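Local coordinates for serine-threonine phosphatase 2C (Toxoplasma gondii, PDB 2I44), which probably removes phosphate from serine and threonine residues of proteins as a metal-dependent PP2C-family phosphatase, and here holds calcium ions, at residues F40-Q45 with T314-F319; P83-V88 with D110-D115; D65-N70 with N122-M127. All blocks are in the same frame, centred on the assembly; numbering follows the deposited sequence.

Contact 1 of 3, residues F40-Q45 with T314-F319; sequences FTLCPQ and TAMTVF
The methyl end of Met316, a selenomethionine in this structure, fits among three consecutive residues of strand 38-43. Its CE lies 4.0 Å from Phe40 CB and 3.9 Å from Leu42 CB, two side chains that point from the same side of their strand toward 314-319. Between them CE also comes 3.5 Å from Thr41 O, so the methyl meets the backbone as well as the flanking side chains. The Met316 chain runs out straight through CB and CG and then turns at selenium (chi3 -82°), which brings the methyl round to the Phe40-Leu42 strand. Farther toward the start of both segments, Thr314 CG2 stands 3.9 Å from Phe40 CD2, approaching the ring at a slant. Phe40 carries its ring between the backbone N and the carbonyl carbon (chi1 55°), which leaves CD2 as the ring atom nearest the threonine methyl. The strand segments run nearly parallel, their axes 9.3 Å apart and 19° from alignment, yet they belong to different sheets: 38-43 pairs with 53-62, whereas 313-320 lies between 22-29 and 258-264. Their meeting is thus face to face, inside the beta sandwich of the PP2C fold. Ile26 and Phe56 extend the apolar layer around Met316. The hydroxyl of Thr314 is hydrogen-bonded to Thr28 and Asp38, bonds that would hold its rotation, with CG2 left facing Phe40. A calcium ion lies about 8 Å from the Thr314 side chain. With no hydrogen bond across it, the contact must rest on dispersion and buried apolar surface; the Thr41 hydroxyl, too, has its partner elsewhere, at Lys72 O.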
ATOM      1  N   PHE A  40      -8.238   3.059  -2.606  1.00 16.13           N
ATOM      2  CA  PHE A  40      -7.072   3.290  -3.446  1.00 16.79           C
ATOM      3  C   PHE A  40      -7.016   4.723  -3.952  1.00 17.29           C
ATOM      4  O   PHE A  40      -8.018   5.444  -3.952  1.00 15.00           O
ATOM      5  CB  PHE A  40      -7.077   2.310  -4.619  1.00 17.57           C
ATOM      6  CG  PHE A  40      -8.339   2.340  -5.433  1.00 20.96           C
ATOM      7  CD1 PHE A  40      -8.575   3.367  -6.340  1.00 20.55           C
ATOM      8  CD2 PHE A  40      -9.290   1.334  -5.303  1.00 20.98           C
ATOM      9  CE1 PHE A  40      -9.731   3.391  -7.109  1.00 20.66           C
ATOM     10  CE2 PHE A  40     -10.455   1.351  -6.071  1.00 23.21           C
ATOM     11  CZ  PHE A  40     -10.674   2.381  -6.975  1.00 21.37           C
ATOM     12  N   THR A  41      -5.835   5.118  -4.408  1.00 17.20           N
ATOM     13  CA  THR A  41      -5.618   6.468  -4.882  1.00 17.42           C
ATOM     14  C   THR A  41      -4.598   6.465  -6.005  1.00 19.76           C
ATOM     15  O   THR A  41      -3.563   5.814  -5.909  1.00 20.26           O
ATOM     16  CB  THR A  41      -5.103   7.356  -3.725  1.00 17.72           C
ATOM     17  OG1 THR A  41      -6.105   7.430  -2.699  1.00 16.75           O
ATOM     18  CG2 THR A  41      -4.758   8.762  -4.224  1.00 18.53           C
ATOM     19  N   LEU A  42      -4.907   7.178  -7.080  1.00 20.50           N
ATOM     20  CA  LEU A  42      -3.997   7.280  -8.206  1.00 21.84           C
ATOM     21  C   LEU A  42      -3.931   8.732  -8.662  1.00 22.61           C
ATOM     22  O   LEU A  42      -4.951   9.324  -9.012  1.00 23.27           O
ATOM     23  CB  LEU A  42      -4.461   6.379  -9.363  1.00 23.16           C
ATOM     24  CG  LEU A  42      -3.478   6.192 -10.531  1.00 25.97           C
ATOM     25  CD1 LEU A  42      -3.913   5.026 -11.395  1.00 27.80           C
ATOM     26  CD2 LEU A  42      -3.395   7.454 -11.357  1.00 26.88           C
ATOM     27  N   CYS A  43      -2.733   9.306  -8.636  1.00 22.18           N
ATOM     28  CA  CYS A  43      -2.532  10.685  -9.078  1.00 23.23           C
ATOM     29  C   CYS A  43      -1.675  10.642 -10.349  1.00 23.16           C
ATOM     30  O   CYS A  43      -0.452  10.577 -10.279  1.00 22.05           O
ATOM     31  CB  CYS A  43      -1.826  11.490  -7.987  1.00 24.76           C
ATOM     32  SG  CYS A  43      -1.740  13.268  -8.321  1.00 26.28           S
ATOM     33  N   PRO A  44      -2.316  10.684 -11.530  1.00 24.31           N
ATOM     34  CA  PRO A  44      -1.625  10.638 -12.825  1.00 25.84           C
ATOM     35  C   PRO A  44      -0.540  11.690 -13.070  1.00 25.15           C
ATOM     36  O   PRO A  44       0.494  11.392 -13.671  1.00 25.21           O
ATOM     37  CB  PRO A  44      -2.775  10.716 -13.830  1.00 27.00           C
ATOM     38  CG  PRO A  44      -3.786  11.531 -13.111  1.00 26.19           C
ATOM     39  CD  PRO A  44      -3.751  10.957 -11.716  1.00 24.88           C
ATOM     40  N   GLN A  45      -0.775  12.918 -12.623  1.00 26.00           N
ATOM     41  CA  GLN A  45       0.220  13.979 -12.782  1.00 27.17           C
ATOM     42  C   GLN A  45       0.480  14.582 -11.407  1.00 25.58           C
ATOM     43  O   GLN A  45      -0.225  15.482 -10.959  1.00 25.20           O
ATOM     44  CB  GLN A  45      -0.271  15.059 -13.754  1.00 27.39           C
ATOM     45  CG  GLN A  45       0.617  16.296 -13.778  1.00 31.52           C
ATOM     46  CD  GLN A  45       0.183  17.325 -14.808  1.00 32.82           C
ATOM     47  OE1 GLN A  45       0.453  17.180 -16.002  1.00 35.04           O
ATOM     48  NE2 GLN A  45      -0.498  18.369 -14.350  1.00 32.28           N
ATOM     49  N   THR A 314      -8.544  -5.902  -4.409  1.00 15.47           N
ATOM     50  CA  THR A 314      -8.252  -4.696  -5.163  1.00 15.42           C
ATOM     51  C   THR A 314      -6.907  -4.847  -5.847  1.00 16.16           C
ATOM     52  O   THR A 314      -5.920  -5.257  -5.224  1.00 14.86           O
ATOM     53  CB  THR A 314      -8.219  -3.459  -4.246  1.00 16.71           C
ATOM     54  OG1 THR A 314      -9.535  -3.216  -3.738  1.00 18.97           O
ATOM     55  CG2 THR A 314      -7.741  -2.225  -5.002  1.00 19.15           C
ATOM     56  N   ALA A 315      -6.874  -4.515  -7.131  1.00 15.70           N
ATOM     57  CA  ALA A 315      -5.646  -4.602  -7.902  1.00 16.15           C
ATOM     58  C   ALA A 315      -5.476  -3.351  -8.762  1.00 16.21           C
ATOM     59  O   ALA A 315      -6.424  -2.868  -9.374  1.00 15.86           O
ATOM     60  CB  ALA A 315      -5.664  -5.849  -8.780  1.00 14.21           C
HETATM   61  N   MSE A 316      -4.262  -2.820  -8.772  1.00 17.01           N
HETATM   62  CA  MSE A 316      -3.932  -1.641  -9.556  1.00 19.63           C
HETATM   63  C   MSE A 316      -2.717  -2.065 -10.369  1.00 19.02           C
HETATM   64  O   MSE A 316      -1.683  -2.411  -9.802  1.00 19.12           O
HETATM   65  CB  MSE A 316      -3.572  -0.465  -8.629  1.00 20.94           C
HETATM   66  CG  MSE A 316      -3.249   0.849  -9.347  1.00 25.03           C
HETATM   67 SE   MSE A 316      -2.739   2.296  -8.128  1.00 36.08          SE
HETATM   68  CE  MSE A 316      -4.506   2.859  -7.598  1.00 25.35           C
ATOM     69  N   THR A 317      -2.854  -2.066 -11.691  1.00 19.20           N
ATOM     70  CA  THR A 317      -1.766  -2.458 -12.576  1.00 19.37           C
ATOM     71  C   THR A 317      -1.148  -1.259 -13.288  1.00 19.88           C
ATOM     72  O   THR A 317      -1.857  -0.404 -13.812  1.00 19.44           O
ATOM     73  CB  THR A 317      -2.254  -3.476 -13.638  1.00 21.51           C
ATOM     74  OG1 THR A 317      -3.450  -2.991 -14.264  1.00 19.35           O
ATOM     75  CG2 THR A 317      -2.538  -4.825 -12.992  1.00 20.66           C
ATOM     76  N   VAL A 318       0.179  -1.203 -13.300  1.00 19.44           N
ATOM     77  CA  VAL A 318       0.895  -0.108 -13.939  1.00 21.11           C
ATOM     78  C   VAL A 318       1.931  -0.672 -14.911  1.00 22.35           C
ATOM     79  O   VAL A 318       2.842  -1.391 -14.510  1.00 21.71           O
ATOM     80  CB  VAL A 318       1.618   0.770 -12.887  1.00 20.97           C
ATOM     81  CG1 VAL A 318       2.320   1.935 -13.570  1.00 21.61           C
ATOM     82  CG2 VAL A 318       0.617   1.273 -11.850  1.00 20.08           C
ATOM     83  N   PHE A 319       1.784  -0.352 -16.191  1.00 23.47           N
ATOM     84  CA  PHE A 319       2.721  -0.835 -17.201  1.00 24.09           C
ATOM     85  C   PHE A 319       3.596   0.325 -17.654  1.00 25.64           C
ATOM     86  O   PHE A 319       3.105   1.306 -18.211  1.00 25.76           O
ATOM     87  CB  PHE A 319       1.962  -1.422 -18.397  1.00 24.06           C
ATOM     88  CG  PHE A 319       1.188  -2.673 -18.073  1.00 23.91           C
ATOM     89  CD1 PHE A 319       1.767  -3.929 -18.232  1.00 23.83           C
ATOM     90  CD2 PHE A 319      -0.114  -2.591 -17.587  1.00 23.80           C
ATOM     91  CE1 PHE A 319       1.063  -5.085 -17.912  1.00 25.90           C
ATOM     92  CE2 PHE A 319      -0.831  -3.744 -17.263  1.00 26.16           C
ATOM     93  CZ  PHE A 319      -0.242  -4.992 -17.425  1.00 26.50           C
TER

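Contact 2 of 3, residues P83-V88 with D110-D115; sequences PAWQEV and DQAVDD
Ala84 CB sits against the backbone of helix 98-130, 3.8 Å from Ala112 CA, while the two alanine methyls lie 4.0 Å apart. With nothing longer than a methyl at this point, the axes of segments 83-88 and 110-115 come within 8.2 Å. Gln111 and Asp115 border the alanine on its outer side. Gln111 CG reaches 3.8 Å from Ala84 CB; beyond it the chain bends at chi2 (63°) and runs forward along its own helix, where NE2 donates to Asp115 OD1 over 2.8 Å. The acceptor lies in the amide plane of Gln111, but the N-H comes from above the carboxylate plane, and the bond is bent. The other oxygen, Asp115 OD2, touches Ala84 CB and is hydrogen-bonded to Ser82. In the PP2C fold, helices such as these cover the outer face of one sheet of the sandwich, and here the two segments run roughly antiparallel (146°). Trp85 lies on the buried side; with CG opposite the backbone N (chi1 -176°) the indole extends to Val144 of strand 137-146 and Leu79 of helix 66-80. Ala112 CB meets the edge of that indole, 4.1 Å from CE3, and Val88 CG1 lies over one of its faces.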
ATOM      1  N   PRO A  83       8.535  19.330   3.144  1.00 34.40           N
ATOM      2  CA  PRO A  83       9.652  20.198   2.769  1.00 33.33           C
ATOM      3  C   PRO A  83      10.599  19.376   1.903  1.00 32.51           C
ATOM      4  O   PRO A  83      11.287  19.903   1.033  1.00 30.93           O
ATOM      5  CB  PRO A  83      10.261  20.565   4.117  1.00 34.46           C
ATOM      6  CG  PRO A  83       9.046  20.620   5.010  1.00 36.28           C
ATOM      7  CD  PRO A  83       8.308  19.356   4.600  1.00 35.42           C
ATOM      8  N   ALA A  84      10.607  18.068   2.155  1.00 30.14           N
ATOM      9  CA  ALA A  84      11.442  17.137   1.414  1.00 28.61           C
ATOM     10  C   ALA A  84      10.963  17.081  -0.031  1.00 27.44           C
ATOM     11  O   ALA A  84      11.763  16.950  -0.960  1.00 28.74           O
ATOM     12  CB  ALA A  84      11.364  15.752   2.051  1.00 29.58           C
ATOM     13  N   TRP A  85       9.651  17.174  -0.217  1.00 25.41           N
ATOM     14  CA  TRP A  85       9.088  17.144  -1.556  1.00 26.28           C
ATOM     15  C   TRP A  85       9.304  18.482  -2.255  1.00 27.15           C
ATOM     16  O   TRP A  85       9.448  18.535  -3.474  1.00 26.27           O
ATOM     17  CB  TRP A  85       7.596  16.804  -1.510  1.00 23.68           C
ATOM     18  CG  TRP A  85       7.004  16.667  -2.877  1.00 22.90           C
ATOM     19  CD1 TRP A  85       6.235  17.583  -3.531  1.00 21.41           C
ATOM     20  CD2 TRP A  85       7.171  15.565  -3.781  1.00 23.00           C
ATOM     21  NE1 TRP A  85       5.910  17.126  -4.787  1.00 22.38           N
ATOM     22  CE2 TRP A  85       6.471  15.889  -4.967  1.00 21.94           C
ATOM     23  CE3 TRP A  85       7.848  14.338  -3.706  1.00 20.88           C
ATOM     24  CZ2 TRP A  85       6.423  15.030  -6.068  1.00 21.61           C
ATOM     25  CZ3 TRP A  85       7.801  13.482  -4.804  1.00 22.29           C
ATOM     26  CH2 TRP A  85       7.091  13.835  -5.970  1.00 23.46           C
ATOM     27  N   GLN A  86       9.317  19.561  -1.480  1.00 26.61           N
ATOM     28  CA  GLN A  86       9.540  20.882  -2.048  1.00 27.38           C
ATOM     29  C   GLN A  86      10.928  20.864  -2.672  1.00 26.73           C
ATOM     30  O   GLN A  86      11.145  21.436  -3.737  1.00 25.69           O
ATOM     31  CB  GLN A  86       9.476  21.957  -0.960  1.00 30.19           C
ATOM     32  CG  GLN A  86       8.200  21.890  -0.118  1.00 34.75           C
ATOM     33  CD  GLN A  86       8.165  22.933   0.989  1.00 37.94           C
ATOM     34  OE1 GLN A  86       9.183  23.551   1.312  1.00 40.04           O
ATOM     35  NE2 GLN A  86       6.991  23.123   1.586  1.00 37.81           N
ATOM     36  N   GLU A  87      11.862  20.189  -2.008  1.00 26.88           N
ATOM     37  CA  GLU A  87      13.221  20.087  -2.521  1.00 27.91           C
ATOM     38  C   GLU A  87      13.237  19.181  -3.745  1.00 27.13           C
ATOM     39  O   GLU A  87      14.110  19.309  -4.601  1.00 27.20           O
ATOM     40  CB  GLU A  87      14.178  19.540  -1.454  1.00 29.41           C
ATOM     41  CG  GLU A  87      14.044  20.212  -0.105  1.00 34.52           C
ATOM     42  CD  GLU A  87      15.302  20.109   0.742  1.00 38.69           C
ATOM     43  OE1 GLU A  87      16.048  19.107   0.615  1.00 39.02           O
ATOM     44  OE2 GLU A  87      15.538  21.036   1.545  1.00 41.41           O
ATOM     45  N   VAL A  88      12.280  18.259  -3.834  1.00 26.84           N
ATOM     46  CA  VAL A  88      12.224  17.388  -5.003  1.00 26.67           C
ATOM     47  C   VAL A  88      11.733  18.222  -6.180  1.00 26.36           C
ATOM     48  O   VAL A  88      12.234  18.106  -7.298  1.00 27.09           O
ATOM     49  CB  VAL A  88      11.260  16.196  -4.801  1.00 25.56           C
ATOM     50  CG1 VAL A  88      10.972  15.522  -6.140  1.00 26.12           C
ATOM     51  CG2 VAL A  88      11.874  15.194  -3.852  1.00 25.53           C
ATOM     52  N   ASP A 110      12.928   9.198  -0.702  1.00 21.33           N
ATOM     53  CA  ASP A 110      12.812   8.340   0.469  1.00 21.44           C
ATOM     54  C   ASP A 110      12.273   9.170   1.626  1.00 21.80           C
ATOM     55  O   ASP A 110      11.254   8.832   2.240  1.00 19.05           O
ATOM     56  CB  ASP A 110      14.192   7.753   0.827  1.00 24.85           C
ATOM     57  CG  ASP A 110      14.191   6.985   2.147  1.00 28.56           C
ATOM     58  OD1 ASP A 110      13.949   7.604   3.205  1.00 33.16           O
ATOM     59  OD2 ASP A 110      14.445   5.761   2.133  1.00 30.66           O
ATOM     60  N   GLN A 111      12.960  10.270   1.910  1.00 20.09           N
ATOM     61  CA  GLN A 111      12.572  11.160   2.996  1.00 20.30           C
ATOM     62  C   GLN A 111      11.154  11.712   2.848  1.00 18.71           C
ATOM     63  O   GLN A 111      10.420  11.830   3.831  1.00 19.35           O
ATOM     64  CB  GLN A 111      13.567  12.322   3.094  1.00 21.35           C
ATOM     65  CG  GLN A 111      13.286  13.283   4.230  1.00 22.67           C
ATOM     66  CD  GLN A 111      13.403  12.620   5.587  1.00 24.66           C
ATOM     67  OE1 GLN A 111      14.444  12.047   5.923  1.00 28.78           O
ATOM     68  NE2 GLN A 111      12.337  12.691   6.376  1.00 24.49           N
ATOM     69  N   ALA A 112      10.764  12.057   1.626  1.00 19.35           N
ATOM     70  CA  ALA A 112       9.426  12.597   1.397  1.00 17.68           C
ATOM     71  C   ALA A 112       8.347  11.551   1.687  1.00 17.34           C
ATOM     72  O   ALA A 112       7.307  11.862   2.266  1.00 16.62           O
ATOM     73  CB  ALA A 112       9.297  13.096  -0.046  1.00 19.61           C
ATOM     74  N   VAL A 113       8.588  10.317   1.265  1.00 15.40           N
ATOM     75  CA  VAL A 113       7.621   9.247   1.491  1.00 16.22           C
ATOM     76  C   VAL A 113       7.528   9.002   2.991  1.00 15.58           C
ATOM     77  O   VAL A 113       6.448   8.783   3.529  1.00 16.07           O
ATOM     78  CB  VAL A 113       8.042   7.955   0.754  1.00 15.48           C
ATOM     79  CG1 VAL A 113       7.140   6.789   1.150  1.00 13.16           C
ATOM     80  CG2 VAL A 113       7.956   8.181  -0.749  1.00 16.31           C
ATOM     81  N   ASP A 114       8.667   9.066   3.666  1.00 16.95           N
ATOM     82  CA  ASP A 114       8.685   8.860   5.103  1.00 19.65           C
ATOM     83  C   ASP A 114       7.837   9.935   5.781  1.00 17.86           C
ATOM     84  O   ASP A 114       7.032   9.636   6.669  1.00 15.48           O
ATOM     85  CB  ASP A 114      10.117   8.918   5.638  1.00 20.59           C
ATOM     86  CG  ASP A 114      10.236   8.299   7.015  1.00 25.70           C
ATOM     87  OD1 ASP A 114      10.156   7.058   7.104  1.00 26.81           O
ATOM     88  OD2 ASP A 114      10.391   9.044   8.006  1.00 25.36           O
ATOM     89  N   ASP A 115       8.026  11.184   5.360  1.00 18.14           N
ATOM     90  CA  ASP A 115       7.274  12.308   5.917  1.00 18.01           C
ATOM     91  C   ASP A 115       5.786  12.136   5.654  1.00 16.93           C
ATOM     92  O   ASP A 115       4.956  12.413   6.517  1.00 15.36           O
ATOM     93  CB  ASP A 115       7.737  13.624   5.293  1.00 21.23           C
ATOM     94  CG  ASP A 115       9.063  14.093   5.843  1.00 24.68           C
ATOM     95  OD1 ASP A 115       9.627  13.391   6.707  1.00 26.79           O
ATOM     96  OD2 ASP A 115       9.546  15.166   5.411  1.00 29.02           O
TER

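Contact 3 of 3, residues D65-N70 with N122-M127; sequences DFASEN and NELVKM
Leu124 projects from helix 98-130 into a shallow hollow on helix 66-80 lined by Phe66, Ala67 and Asn70, a packing of two helices on the outside of the PP2C beta sandwich. One branch, CD2, lies 4.1 Å from Ala67 CB; the other, CD1, comes 3.9 Å from Asn70 CB and also approaches the Phe66 ring obliquely at CE2. The leucine bridges the segments, whose axes stay 10.7 Å apart and cross at 132°. Phe66 is the bump in the other direction: with CG anti to its backbone N (chi1 -175°), the ring reaches across until CZ is 4.1 Å from Met127 CB, which lies at the ring's edge near its plane. Leu131 and Ala136 add apolar neighbours to the ring. Asn70 ND2 lies over one face of that ring, toward the rim, and donates to Phe66 O along a nearly straight 2.9 Å bond. The backbone N of Asn70 reaches the same oxygen from the opposite face of the carbonyl plane. The bond from ND2 would hold the amide and leaves OD1 turned toward the selenomethionine Met127; its chain bends at selenium and CE comes to 3.2 Å from Asn70 OD1, a tight contact and no hydrogen bond.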
ATOM      1  N   ASP A  65     -14.419   0.897   7.494  1.00 19.15           N
ATOM      2  CA  ASP A  65     -13.665   1.482   6.391  1.00 21.62           C
ATOM      3  C   ASP A  65     -13.145   2.887   6.705  1.00 21.32           C
ATOM      4  O   ASP A  65     -12.583   3.553   5.840  1.00 23.29           O
ATOM      5  CB  ASP A  65     -14.528   1.537   5.121  1.00 21.84           C
ATOM      6  CG  ASP A  65     -15.822   2.331   5.312  1.00 25.04           C
ATOM      7  OD1 ASP A  65     -15.878   3.202   6.208  1.00 21.88           O
ATOM      8  OD2 ASP A  65     -16.786   2.091   4.551  1.00 27.12           O
ATOM      9  N   PHE A  66     -13.318   3.334   7.942  1.00 18.50           N
ATOM     10  CA  PHE A  66     -12.892   4.679   8.308  1.00 19.02           C
ATOM     11  C   PHE A  66     -11.444   5.038   7.972  1.00 17.51           C
ATOM     12  O   PHE A  66     -11.186   6.060   7.340  1.00 18.36           O
ATOM     13  CB  PHE A  66     -13.133   4.933   9.799  1.00 17.50           C
ATOM     14  CG  PHE A  66     -12.819   6.338  10.222  1.00 18.70           C
ATOM     15  CD1 PHE A  66     -13.751   7.357  10.052  1.00 20.59           C
ATOM     16  CD2 PHE A  66     -11.578   6.651  10.761  1.00 17.71           C
ATOM     17  CE1 PHE A  66     -13.446   8.672  10.418  1.00 20.73           C
ATOM     18  CE2 PHE A  66     -11.263   7.959  11.128  1.00 20.00           C
ATOM     19  CZ  PHE A  66     -12.202   8.971  10.955  1.00 20.60           C
ATOM     20  N   ALA A  67     -10.497   4.216   8.402  1.00 17.32           N
ATOM     21  CA  ALA A  67      -9.093   4.508   8.140  1.00 16.79           C
ATOM     22  C   ALA A  67      -8.737   4.521   6.655  1.00 15.32           C
ATOM     23  O   ALA A  67      -8.084   5.458   6.187  1.00 15.75           O
ATOM     24  CB  ALA A  67      -8.196   3.527   8.891  1.00 16.70           C
ATOM     25  N   SER A  68      -9.148   3.496   5.910  1.00 14.94           N
ATOM     26  CA  SER A  68      -8.827   3.453   4.480  1.00 14.28           C
ATOM     27  C   SER A  68      -9.568   4.541   3.692  1.00 15.64           C
ATOM     28  O   SER A  68      -9.005   5.157   2.786  1.00 13.34           O
ATOM     29  CB  SER A  68      -9.144   2.070   3.894  1.00 14.81           C
ATOM     30  OG  SER A  68     -10.518   1.739   4.035  1.00 15.59           O
ATOM     31  N   GLU A  69     -10.826   4.787   4.044  1.00 16.21           N
ATOM     32  CA  GLU A  69     -11.621   5.796   3.347  1.00 19.99           C
ATOM     33  C   GLU A  69     -11.015   7.196   3.444  1.00 20.28           C
ATOM     34  O   GLU A  69     -11.035   7.965   2.477  1.00 20.12           O
ATOM     35  CB  GLU A  69     -13.049   5.804   3.901  1.00 22.96           C
ATOM     36  CG  GLU A  69     -13.928   6.960   3.434  1.00 23.68           C
ATOM     37  CD  GLU A  69     -14.095   7.044   1.921  1.00 25.68           C
ATOM     38  OE1 GLU A  69     -13.745   6.082   1.199  1.00 24.09           O
ATOM     39  OE2 GLU A  69     -14.600   8.088   1.454  1.00 27.62           O
ATOM     40  N   ASN A  70     -10.472   7.518   4.613  1.00 19.58           N
ATOM     41  CA  ASN A  70      -9.869   8.823   4.834  1.00 20.34           C
ATOM     42  C   ASN A  70      -8.400   8.938   4.440  1.00 21.32           C
ATOM     43  O   ASN A  70      -8.020   9.868   3.719  1.00 21.67           O
ATOM     44  CB  ASN A  70     -10.048   9.225   6.297  1.00 21.57           C
ATOM     45  CG  ASN A  70     -11.471   9.642   6.606  1.00 24.48           C
ATOM     46  OD1 ASN A  70     -11.871  10.764   6.313  1.00 24.79           O
ATOM     47  ND2 ASN A  70     -12.251   8.728   7.180  1.00 22.44           N
ATOM     48  N   ASN A 122      -0.551  10.962  11.566  1.00 17.78           N
ATOM     49  CA  ASN A 122      -0.846  11.853  12.686  1.00 19.09           C
ATOM     50  C   ASN A 122      -2.200  12.501  12.451  1.00 18.29           C
ATOM     51  O   ASN A 122      -3.032  12.564  13.352  1.00 20.22           O
ATOM     52  CB  ASN A 122       0.229  12.939  12.837  1.00 18.69           C
ATOM     53  CG  ASN A 122       1.556  12.382  13.298  1.00 20.59           C
ATOM     54  OD1 ASN A 122       1.614  11.316  13.918  1.00 20.18           O
ATOM     55  ND2 ASN A 122       2.634  13.106  13.014  1.00 21.63           N
ATOM     56  N   GLU A 123      -2.430  12.962  11.228  1.00 18.56           N
ATOM     57  CA  GLU A 123      -3.688  13.612  10.898  1.00 20.57           C
ATOM     58  C   GLU A 123      -4.855  12.629  10.987  1.00 19.47           C
ATOM     59  O   GLU A 123      -5.929  12.967  11.488  1.00 16.22           O
ATOM     60  CB  GLU A 123      -3.624  14.212   9.495  1.00 22.59           C
ATOM     61  CG  GLU A 123      -4.732  15.218   9.230  1.00 28.76           C
ATOM     62  CD  GLU A 123      -4.791  15.648   7.781  1.00 30.66           C
ATOM     63  OE1 GLU A 123      -3.734  15.613   7.110  1.00 32.09           O
ATOM     64  OE2 GLU A 123      -5.888  16.028   7.318  1.00 31.02           O
ATOM     65  N   LEU A 124      -4.642  11.414  10.496  1.00 18.21           N
ATOM     66  CA  LEU A 124      -5.686  10.395  10.546  1.00 18.95           C
ATOM     67  C   LEU A 124      -6.044  10.057  12.003  1.00 18.27           C
ATOM     68  O   LEU A 124      -7.221  10.024  12.372  1.00 17.76           O
ATOM     69  CB  LEU A 124      -5.229   9.125   9.818  1.00 18.76           C
ATOM     70  CG  LEU A 124      -6.228   7.963   9.807  1.00 21.66           C
ATOM     71  CD1 LEU A 124      -7.490   8.382   9.064  1.00 19.81           C
ATOM     72  CD2 LEU A 124      -5.604   6.740   9.144  1.00 19.66           C
ATOM     73  N   VAL A 125      -5.024   9.812  12.821  1.00 16.44           N
ATOM     74  CA  VAL A 125      -5.229   9.464  14.224  1.00 18.91           C
ATOM     75  C   VAL A 125      -5.985  10.549  14.992  1.00 20.83           C
ATOM     76  O   VAL A 125      -6.790  10.245  15.874  1.00 19.84           O
ATOM     77  CB  VAL A 125      -3.876   9.161  14.932  1.00 20.95           C
ATOM     78  CG1 VAL A 125      -4.094   8.973  16.428  1.00 17.27           C
ATOM     79  CG2 VAL A 125      -3.250   7.884  14.340  1.00 20.35           C
ATOM     80  N   LYS A 126      -5.721  11.812  14.670  1.00 22.65           N
ATOM     81  CA  LYS A 126      -6.426  12.909  15.328  1.00 25.19           C
ATOM     82  C   LYS A 126      -7.893  12.857  14.917  1.00 24.67           C
ATOM     83  O   LYS A 126      -8.779  13.209  15.693  1.00 25.15           O
ATOM     84  CB  LYS A 126      -5.820  14.258  14.928  1.00 27.41           C
ATOM     85  CG  LYS A 126      -4.435  14.499  15.498  1.00 31.86           C
ATOM     86  CD  LYS A 126      -3.844  15.791  14.964  1.00 35.41           C
ATOM     87  CE  LYS A 126      -2.374  15.910  15.322  1.00 37.21           C
ATOM     88  NZ  LYS A 126      -1.762  17.095  14.655  1.00 41.71           N
HETATM   89  N   MSE A 127      -8.148  12.425  13.685  1.00 25.19           N
HETATM   90  CA  MSE A 127      -9.520  12.314  13.215  1.00 27.10           C
HETATM   91  C   MSE A 127     -10.188  11.171  13.968  1.00 27.77           C
HETATM   92  O   MSE A 127     -11.353  11.265  14.367  1.00 27.79           O
HETATM   93  CB  MSE A 127      -9.566  12.021  11.719  1.00 28.22           C
HETATM   94  CG  MSE A 127      -9.092  13.162  10.835  1.00 31.76           C
HETATM   95 SE   MSE A 127      -9.239  12.685   8.956  1.00 39.57          SE
HETATM   96  CE  MSE A 127     -11.178  12.738   8.796  1.00 33.84           C
TER

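In the fold
Contact 1 belongs to the core: its touching residues are all buried between the two sheets of the sandwich, and they meet through apolar atoms and one backbone carbonyl. Contacts 2 and 3 lie farther out and are partly buried. Both use helix 98-130, about 21 Å apart between centres, and set it against two helices that follow each other in the chain, 66-80 and 83-92. Small alanines bring the helices close in contact 2, whereas long side chains bridge a wider gap in contact 3. Each helix contact has an amide bonded within its own segment beside the apolar surface. Contacts 1 and 3 approach the calcium site; contact 2 lies away from it.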